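Local coordinates for alpha-1,3-glucanase (Paenibacillus glycanilyticus, PDB 6K0P), which probably hydrolyses the alpha-1,3-glucosidic linkages of alpha-1,3-glucan, as a glycoside hydrolase of family 87, at residues 293-304 and 315-326. The protein carries 1 engineered substitution. Residues are numbered along the deposited sequence; the frame is centred on the assembly and turned at random.
Sequences MQNVTVQNIWVE and SSYNTFKNNRIK
Asn318 and Asn323 reach from 315-326 into two corners of 293-304, each spanning a bend with both ends of its amide. Asn323 ND2 hydrogen-bonds to Val298 O at 3.0 Å. Val298 O lies close to the amide plane of Asn323, while ND2 sits about 53° out of the Val298 carbonyl plane. Asn323 OD1 receives Ile301 N at 2.9 Å. Asn318 repeats the pattern, ND2 to Met293 O and OD1 to Val296 N. In both, CG stands beside the backbone N (chi1 -59° in Asn323), which swings the amide inward under the turn. Asparagine suits these places because one short, flat group offers a donor and an acceptor. Asn342 and Asn347 bond to 315-326 in turn, forming the asparagine ladders of a parallel beta-helix.

Between the corners, strands 297-299 and 319-321 run parallel, 4° apart. Inside, Val298 lies alongside Phe320 and sets CG2 over its ring, an off-centre CH-pi contact 4.2 Å from the centroid, while Met293 CE meets CZ of the same ring.

On the outer face past Asn300, Arg324 CD packs obliquely near the indole rim, 4.0 Å from Trp302 CG, and its guanidinium pairs with Glu173. Trp302 NE1 is bonded in the ring plane to Glu304 OE2 (2.7 Å), fixing the indole's rotation. Lys326 bends at its third torsion to bring CE near NE1; its salt bridge to Glu304 is long and water-bridged, with Glu171 a second partner. Buried polar groups at the corners are thus matched within the coil, and the outer charges tie it to the N-terminal domain.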
ATOM      1  N   MET A 293      -6.848 -14.703 -15.582  1.00 13.05           N
ATOM      2  CA  MET A 293      -6.428 -15.917 -14.895  1.00 11.35           C
ATOM      3  C   MET A 293      -7.447 -16.360 -13.852  1.00 11.39           C
ATOM      4  O   MET A 293      -8.185 -15.550 -13.274  1.00 12.54           O
ATOM      5  CB  MET A 293      -5.043 -15.757 -14.256  1.00 11.88           C
ATOM      6  CG  MET A 293      -5.037 -15.006 -12.933  1.00 11.58           C
ATOM      7  SD  MET A 293      -3.340 -14.737 -12.380  1.00 12.18           S
ATOM      8  CE  MET A 293      -3.618 -14.164 -10.699  1.00 14.17           C
ATOM      9  N   GLN A 294      -7.474 -17.670 -13.610  1.00 11.42           N
ATOM     10  CA  GLN A 294      -8.419 -18.301 -12.702  1.00 12.31           C
ATOM     11  C   GLN A 294      -7.669 -19.237 -11.774  1.00 13.21           C
ATOM     12  O   GLN A 294      -6.705 -19.888 -12.190  1.00 13.52           O
ATOM     13  CB  GLN A 294      -9.480 -19.124 -13.478  1.00 13.73           C
ATOM     14  CG  GLN A 294     -10.119 -18.377 -14.666  1.00 15.11           C
ATOM     15  CD  GLN A 294     -11.225 -17.412 -14.252  1.00 14.89           C
ATOM     16  OE1 GLN A 294     -12.166 -17.793 -13.543  1.00 17.50           O
ATOM     17  NE2 GLN A 294     -11.126 -16.164 -14.712  1.00 15.60           N
ATOM     18  N   ASN A 295      -8.105 -19.294 -10.514  1.00 11.89           N
ATOM     19  CA  ASN A 295      -7.671 -20.322  -9.564  1.00 12.35           C
ATOM     20  C   ASN A 295      -6.172 -20.273  -9.262  1.00 12.60           C
ATOM     21  O   ASN A 295      -5.583 -21.287  -8.875  1.00 12.38           O
ATOM     22  CB  ASN A 295      -8.088 -21.728 -10.014  1.00 13.67           C
ATOM     23  CG  ASN A 295      -9.584 -21.863 -10.177  1.00 18.78           C
ATOM     24  OD1 ASN A 295     -10.083 -22.098 -11.282  1.00 25.10           O
ATOM     25  ND2 ASN A 295     -10.309 -21.708  -9.085  1.00 20.21           N
ATOM     26  N   VAL A 296      -5.541 -19.111  -9.419  1.00 12.49           N
ATOM     27  CA  VAL A 296      -4.107 -18.958  -9.175  1.00 10.52           C
ATOM     28  C   VAL A 296      -3.898 -18.509  -7.735  1.00 12.19           C
ATOM     29  O   VAL A 296      -4.665 -17.694  -7.213  1.00 13.39           O
ATOM     30  CB  VAL A 296      -3.499 -17.949 -10.174  1.00 11.14           C
ATOM     31  CG1 VAL A 296      -2.069 -17.561  -9.783  1.00 13.02           C
ATOM     32  CG2 VAL A 296      -3.532 -18.515 -11.602  1.00 13.11           C
ATOM     33  N   THR A 297      -2.865 -19.048  -7.084  1.00 10.36           N
ATOM     34  CA  THR A 297      -2.516 -18.683  -5.719  1.00 10.92           C
ATOM     35  C   THR A 297      -1.140 -18.036  -5.728  1.00 11.98           C
ATOM     36  O   THR A 297      -0.186 -18.593  -6.287  1.00 11.43           O
ATOM     37  CB  THR A 297      -2.512 -19.910  -4.810  1.00 11.81           C
ATOM     38  OG1 THR A 297      -3.844 -20.431  -4.734  1.00 14.39           O
ATOM     39  CG2 THR A 297      -2.042 -19.544  -3.413  1.00 13.51           C
ATOM     40  N   VAL A 298      -1.049 -16.861  -5.116  1.00 10.44           N
ATOM     41  CA  VAL A 298       0.203 -16.135  -4.933  1.00 10.91           C
ATOM     42  C   VAL A 298       0.336 -15.936  -3.431  1.00 11.26           C
ATOM     43  O   VAL A 298      -0.472 -15.221  -2.819  1.00 10.23           O
ATOM     44  CB  VAL A 298       0.185 -14.793  -5.671  1.00 10.83           C
ATOM     45  CG1 VAL A 298       1.433 -13.984  -5.351  1.00 11.55           C
ATOM     46  CG2 VAL A 298       0.038 -15.023  -7.175  1.00 12.92           C
ATOM     47  N   GLN A 299       1.321 -16.600  -2.822  1.00 10.58           N
ATOM     48  CA  GLN A 299       1.338 -16.711  -1.366  1.00 11.32           C
ATOM     49  C   GLN A 299       2.729 -16.507  -0.791  1.00 10.75           C
ATOM     50  O   GLN A 299       3.695 -17.110  -1.263  1.00 10.93           O
ATOM     51  CB  GLN A 299       0.808 -18.077  -0.922  1.00 14.01           C
ATOM     52  CG  GLN A 299       0.666 -18.197   0.589  1.00 15.09           C
ATOM     53  CD  GLN A 299      -0.302 -19.293   0.998  1.00 23.16           C
ATOM     54  OE1 GLN A 299      -1.177 -19.688   0.225  1.00 25.31           O
ATOM     55  NE2 GLN A 299      -0.154 -19.786   2.223  1.00 24.42           N
ATOM     56  N   ASN A 300       2.822 -15.687   0.260  1.00 10.73           N
ATOM     57  CA  ASN A 300       4.093 -15.487   0.969  1.00 10.39           C
ATOM     58  C   ASN A 300       5.207 -15.046   0.018  1.00 10.84           C
ATOM     59  O   ASN A 300       6.331 -15.559   0.054  1.00 11.27           O
ATOM     60  CB  ASN A 300       4.491 -16.739   1.757  1.00  9.81           C
ATOM     61  CG  ASN A 300       5.689 -16.511   2.680  1.00 10.41           C
ATOM     62  OD1 ASN A 300       5.859 -15.423   3.263  1.00 11.91           O
ATOM     63  ND2 ASN A 300       6.528 -17.539   2.817  1.00 11.00           N
ATOM     64  N   ILE A 301       4.888 -14.107  -0.867  1.00 10.05           N
ATOM     65  CA  ILE A 301       5.916 -13.464  -1.672  1.00 10.43           C
ATOM     66  C   ILE A 301       6.072 -12.011  -1.238  1.00 10.17           C
ATOM     67  O   ILE A 301       5.148 -11.384  -0.704  1.00 11.41           O
ATOM     68  CB  ILE A 301       5.761 -13.618  -3.200  1.00 11.81           C
ATOM     69  CG1 ILE A 301       4.657 -12.729  -3.745  1.00 12.05           C
ATOM     70  CG2 ILE A 301       5.533 -15.098  -3.589  1.00 12.75           C
ATOM     71  CD1 ILE A 301       4.725 -12.612  -5.265  1.00 13.58           C
ATOM     72  N   TRP A 302       7.282 -11.492  -1.438  1.00  9.01           N
ATOM     73  CA  TRP A 302       7.670 -10.140  -1.053  1.00  9.65           C
ATOM     74  C   TRP A 302       8.198  -9.479  -2.319  1.00  8.59           C
ATOM     75  O   TRP A 302       9.162  -9.964  -2.916  1.00  9.48           O
ATOM     76  CB  TRP A 302       8.744 -10.256   0.035  1.00  9.69           C
ATOM     77  CG  TRP A 302       9.501  -9.017   0.465  1.00  9.30           C
ATOM     78  CD1 TRP A 302       9.373  -7.731   0.004  1.00 10.53           C
ATOM     79  CD2 TRP A 302      10.518  -8.986   1.469  1.00 11.14           C
ATOM     80  NE1 TRP A 302      10.263  -6.904   0.666  1.00  9.29           N
ATOM     81  CE2 TRP A 302      10.982  -7.658   1.561  1.00 10.90           C
ATOM     82  CE3 TRP A 302      11.089  -9.961   2.295  1.00 13.64           C
ATOM     83  CZ2 TRP A 302      11.989  -7.282   2.449  1.00 11.04           C
ATOM     84  CZ3 TRP A 302      12.093  -9.585   3.174  1.00 13.70           C
ATOM     85  CH2 TRP A 302      12.532  -8.257   3.245  1.00 12.24           C
ATOM     86  N   VAL A 303       7.523  -8.422  -2.776  1.00  9.29           N
ATOM     87  CA  VAL A 303       7.814  -7.793  -4.060  0.65  9.40           C
ATOM     88  C   VAL A 303       8.060  -6.306  -3.840  1.00  9.62           C
ATOM     89  O   VAL A 303       7.307  -5.652  -3.107  1.00  9.52           O
ATOM     90  CB  VAL A 303       6.641  -8.019  -5.039  0.65 12.36           C
ATOM     91  CG1 VAL A 303       6.892  -7.361  -6.368  0.65 10.88           C
ATOM     92  CG2 VAL A 303       6.393  -9.507  -5.222  0.65 13.95           C
ATOM     93  N   GLU A 304       9.103  -5.778  -4.483  1.00  8.31           N
ATOM     94  CA  GLU A 304       9.455  -4.364  -4.418  1.00  8.24           C
ATOM     95  C   GLU A 304       9.913  -3.856  -5.774  1.00  9.35           C
ATOM     96  O   GLU A 304      10.448  -4.609  -6.591  1.00  8.97           O
ATOM     97  CB  GLU A 304      10.592  -4.073  -3.426  1.00 10.32           C
ATOM     98  CG  GLU A 304      10.293  -4.581  -2.026  1.00  9.05           C
ATOM     99  CD  GLU A 304      10.982  -3.794  -0.919  1.00  8.84           C
ATOM    100  OE1 GLU A 304      11.521  -2.683  -1.169  1.00 10.03           O
ATOM    101  OE2 GLU A 304      10.957  -4.280   0.234  1.00 10.21           O
ATOM    102  N   SER A 315     -10.201 -11.470 -13.899  1.00 13.18           N
ATOM    103  CA  SER A 315      -9.459 -12.518 -13.217  1.00 11.72           C
ATOM    104  C   SER A 315     -10.248 -12.925 -11.986  1.00 11.75           C
ATOM    105  O   SER A 315     -10.548 -12.076 -11.139  1.00 13.21           O
ATOM    106  CB  SER A 315      -8.077 -12.000 -12.815  1.00 13.10           C
ATOM    107  OG  SER A 315      -7.385 -11.530 -13.962  1.00 12.36           O
ATOM    108  N   SER A 316     -10.568 -14.213 -11.876  1.00 12.40           N
ATOM    109  CA  SER A 316     -11.512 -14.670 -10.869  1.00 11.31           C
ATOM    110  C   SER A 316     -11.009 -15.892 -10.119  1.00 12.55           C
ATOM    111  O   SER A 316     -10.197 -16.674 -10.630  1.00 11.85           O
ATOM    112  CB  SER A 316     -12.880 -14.963 -11.507  1.00 11.90           C
ATOM    113  OG  SER A 316     -13.437 -13.747 -11.979  1.00 13.22           O
ATOM    114  N   TYR A 317     -11.501 -16.040  -8.888  1.00 11.32           N
ATOM    115  CA  TYR A 317     -11.236 -17.225  -8.067  1.00 11.34           C
ATOM    116  C   TYR A 317      -9.758 -17.360  -7.718  1.00 12.75           C
ATOM    117  O   TYR A 317      -9.256 -18.470  -7.513  1.00 12.81           O
ATOM    118  CB  TYR A 317     -11.763 -18.518  -8.709  1.00 12.09           C
ATOM    119  CG  TYR A 317     -13.232 -18.478  -9.039  1.00 14.51           C
ATOM    120  CD1 TYR A 317     -14.181 -18.718  -8.058  1.00 18.43           C
ATOM    121  CD2 TYR A 317     -13.669 -18.189 -10.331  1.00 17.88           C
ATOM    122  CE1 TYR A 317     -15.532 -18.687  -8.355  1.00 20.79           C
ATOM    123  CE2 TYR A 317     -15.020 -18.145 -10.634  1.00 18.14           C
ATOM    124  CZ  TYR A 317     -15.936 -18.396  -9.639  1.00 20.39           C
ATOM    125  OH  TYR A 317     -17.280 -18.360  -9.939  1.00 30.77           O
ATOM    126  N   ASN A 318      -9.046 -16.244  -7.651  1.00 11.65           N
ATOM    127  CA  ASN A 318      -7.631 -16.251  -7.308  1.00 11.14           C
ATOM    128  C   ASN A 318      -7.441 -15.929  -5.835  1.00 12.16           C
ATOM    129  O   ASN A 318      -8.321 -15.371  -5.175  1.00 13.00           O
ATOM    130  CB  ASN A 318      -6.867 -15.248  -8.174  1.00 11.56           C
ATOM    131  CG  ASN A 318      -7.071 -15.505  -9.643  1.00 12.72           C
ATOM    132  OD1 ASN A 318      -6.614 -16.523 -10.167  1.00 12.36           O
ATOM    133  ND2 ASN A 318      -7.788 -14.612 -10.314  1.00 12.34           N
ATOM    134  N   THR A 319      -6.267 -16.287  -5.322  1.00 13.22           N
ATOM    135  CA  THR A 319      -5.937 -16.089  -3.915  1.00 12.43           C
ATOM    136  C   THR A 319      -4.582 -15.408  -3.834  1.00 11.88           C
ATOM    137  O   THR A 319      -3.590 -15.939  -4.342  1.00 11.76           O
ATOM    138  CB  THR A 319      -5.910 -17.421  -3.161  1.00 14.13           C
ATOM    139  OG1 THR A 319      -7.219 -18.011  -3.190  1.00 14.84           O
ATOM    140  CG2 THR A 319      -5.490 -17.210  -1.709  1.00 15.13           C
ATOM    141  N   PHE A 320      -4.553 -14.222  -3.229  1.00 11.02           N
ATOM    142  CA  PHE A 320      -3.316 -13.528  -2.880  1.00 10.38           C
ATOM    143  C   PHE A 320      -3.290 -13.483  -1.360  1.00  9.63           C
ATOM    144  O   PHE A 320      -4.127 -12.817  -0.750  1.00 10.70           O
ATOM    145  CB  PHE A 320      -3.317 -12.114  -3.459  1.00 10.94           C
ATOM    146  CG  PHE A 320      -3.034 -12.064  -4.932  1.00 11.22           C
ATOM    147  CD1 PHE A 320      -4.025 -12.389  -5.850  1.00 13.10           C
ATOM    148  CD2 PHE A 320      -1.776 -11.708  -5.406  1.00 12.18           C
ATOM    149  CE1 PHE A 320      -3.769 -12.350  -7.217  1.00 11.79           C
ATOM    150  CE2 PHE A 320      -1.514 -11.667  -6.774  1.00 13.57           C
ATOM    151  CZ  PHE A 320      -2.511 -11.989  -7.676  1.00 12.43           C
ATOM    152  N   LYS A 321      -2.344 -14.195  -0.748  1.00 10.47           N
ATOM    153  CA  LYS A 321      -2.347 -14.375   0.696  1.00 10.93           C
ATOM    154  C   LYS A 321      -0.936 -14.253   1.251  1.00 11.59           C
ATOM    155  O   LYS A 321       0.015 -14.756   0.652  1.00 11.43           O
ATOM    156  CB  LYS A 321      -2.938 -15.752   1.054  1.00 13.54           C
ATOM    157  CG  LYS A 321      -3.003 -16.111   2.524  1.00 18.15           C
ATOM    158  CD  LYS A 321      -3.505 -17.554   2.654  1.00 24.56           C
ATOM    159  CE  LYS A 321      -3.707 -17.951   4.104  1.00 32.49           C
ATOM    160  NZ  LYS A 321      -4.156 -19.365   4.212  1.00 39.10           N
ATOM    161  N   ASN A 322      -0.809 -13.573   2.393  1.00 10.07           N
ATOM    162  CA  ASN A 322       0.443 -13.514   3.168  1.00 10.31           C
ATOM    163  C   ASN A 322       1.576 -12.805   2.428  1.00 11.46           C
ATOM    164  O   ASN A 322       2.752 -13.058   2.705  1.00 11.07           O
ATOM    165  CB  ASN A 322       0.907 -14.899   3.644  1.00 11.80           C
ATOM    166  CG  ASN A 322      -0.111 -15.587   4.522  1.00 11.86           C
ATOM    167  OD1 ASN A 322      -0.991 -14.952   5.110  1.00 12.22           O
ATOM    168  ND2 ASN A 322       0.009 -16.905   4.621  1.00 16.45           N
ATOM    169  N   ASN A 323       1.251 -11.904   1.504  1.00  9.37           N
ATOM    170  CA  ASN A 323       2.267 -11.250   0.696  1.00  9.06           C
ATOM    171  C   ASN A 323       2.669  -9.910   1.301  1.00  9.40           C
ATOM    172  O   ASN A 323       1.940  -9.314   2.100  1.00 10.47           O
ATOM    173  CB  ASN A 323       1.771 -11.036  -0.735  1.00 10.28           C
ATOM    174  CG  ASN A 323       1.404 -12.342  -1.416  1.00 11.95           C
ATOM    175  OD1 ASN A 323       2.233 -13.230  -1.540  1.00 10.48           O
ATOM    176  ND2 ASN A 323       0.150 -12.470  -1.841  1.00 10.74           N
ATOM    177  N   ARG A 324       3.845  -9.437   0.883  1.00 10.21           N
ATOM    178  CA  ARG A 324       4.367  -8.123   1.250  1.00  9.98           C
ATOM    179  C   ARG A 324       4.620  -7.366  -0.038  1.00 10.69           C
ATOM    180  O   ARG A 324       5.366  -7.843  -0.898  1.00 10.86           O
ATOM    181  CB  ARG A 324       5.690  -8.244   2.011  1.00 12.37           C
ATOM    182  CG  ARG A 324       5.709  -9.342   3.027  1.00 14.29           C
ATOM    183  CD  ARG A 324       7.085  -9.512   3.644  1.00 12.85           C
ATOM    184  NE  ARG A 324       7.077 -10.735   4.422  1.00 13.29           N
ATOM    185  CZ  ARG A 324       7.920 -11.010   5.406  1.00 11.79           C
ATOM    186  NH1 ARG A 324       8.869 -10.144   5.726  1.00 11.19           N
ATOM    187  NH2 ARG A 324       7.806 -12.162   6.064  1.00 12.15           N
ATOM    188  N   ILE A 325       4.000  -6.199  -0.172  1.00  9.76           N
ATOM    189  CA  ILE A 325       4.114  -5.370  -1.365  1.00  9.25           C
ATOM    190  C   ILE A 325       4.691  -4.047  -0.894  1.00 10.48           C
ATOM    191  O   ILE A 325       4.004  -3.286  -0.210  1.00 10.88           O
ATOM    192  CB  ILE A 325       2.748  -5.142  -2.017  1.00 10.51           C
ATOM    193  CG1 ILE A 325       2.046  -6.476  -2.265  1.00 11.94           C
ATOM    194  CG2 ILE A 325       2.903  -4.336  -3.303  1.00 12.96           C
ATOM    195  CD1 ILE A 325       0.554  -6.319  -2.500  1.00 17.78           C
ATOM    196  N   LYS A 326       5.942  -3.766  -1.236  1.00  9.11           N
ATOM    197  CA  LYS A 326       6.580  -2.571  -0.701  1.00 10.08           C
ATOM    198  C   LYS A 326       7.263  -1.766  -1.793  1.00 10.63           C
ATOM    199  O   LYS A 326       7.889  -2.325  -2.697  1.00 10.65           O
ATOM    200  CB  LYS A 326       7.582  -2.910   0.413  1.00 10.60           C
ATOM    201  CG  LYS A 326       6.921  -3.384   1.717  1.00 12.79           C
ATOM    202  CD  LYS A 326       7.945  -3.509   2.857  1.00 12.68           C
ATOM    203  CE  LYS A 326       8.521  -4.906   2.936  1.00 12.43           C
ATOM    204  NZ  LYS A 326       9.630  -4.953   3.936  1.00 10.36           N
TER
HETATM  205  O   HOH W   1     -13.356 -14.191 -14.578  1.00 17.09           O
HETATM  206  O   HOH W   2      -9.662 -21.824  -6.733  1.00 35.37           O
HETATM  207  O   HOH W   3       2.248 -18.681   3.842  1.00 19.29           O
HETATM  208  O   HOH W   4       7.187 -15.022   5.645  1.00 18.06           O
HETATM  209  O   HOH W   5       5.389 -12.769   3.365  1.00 20.27           O
HETATM  210  O   HOH W   6      11.674  -3.559   2.581  1.00 10.48           O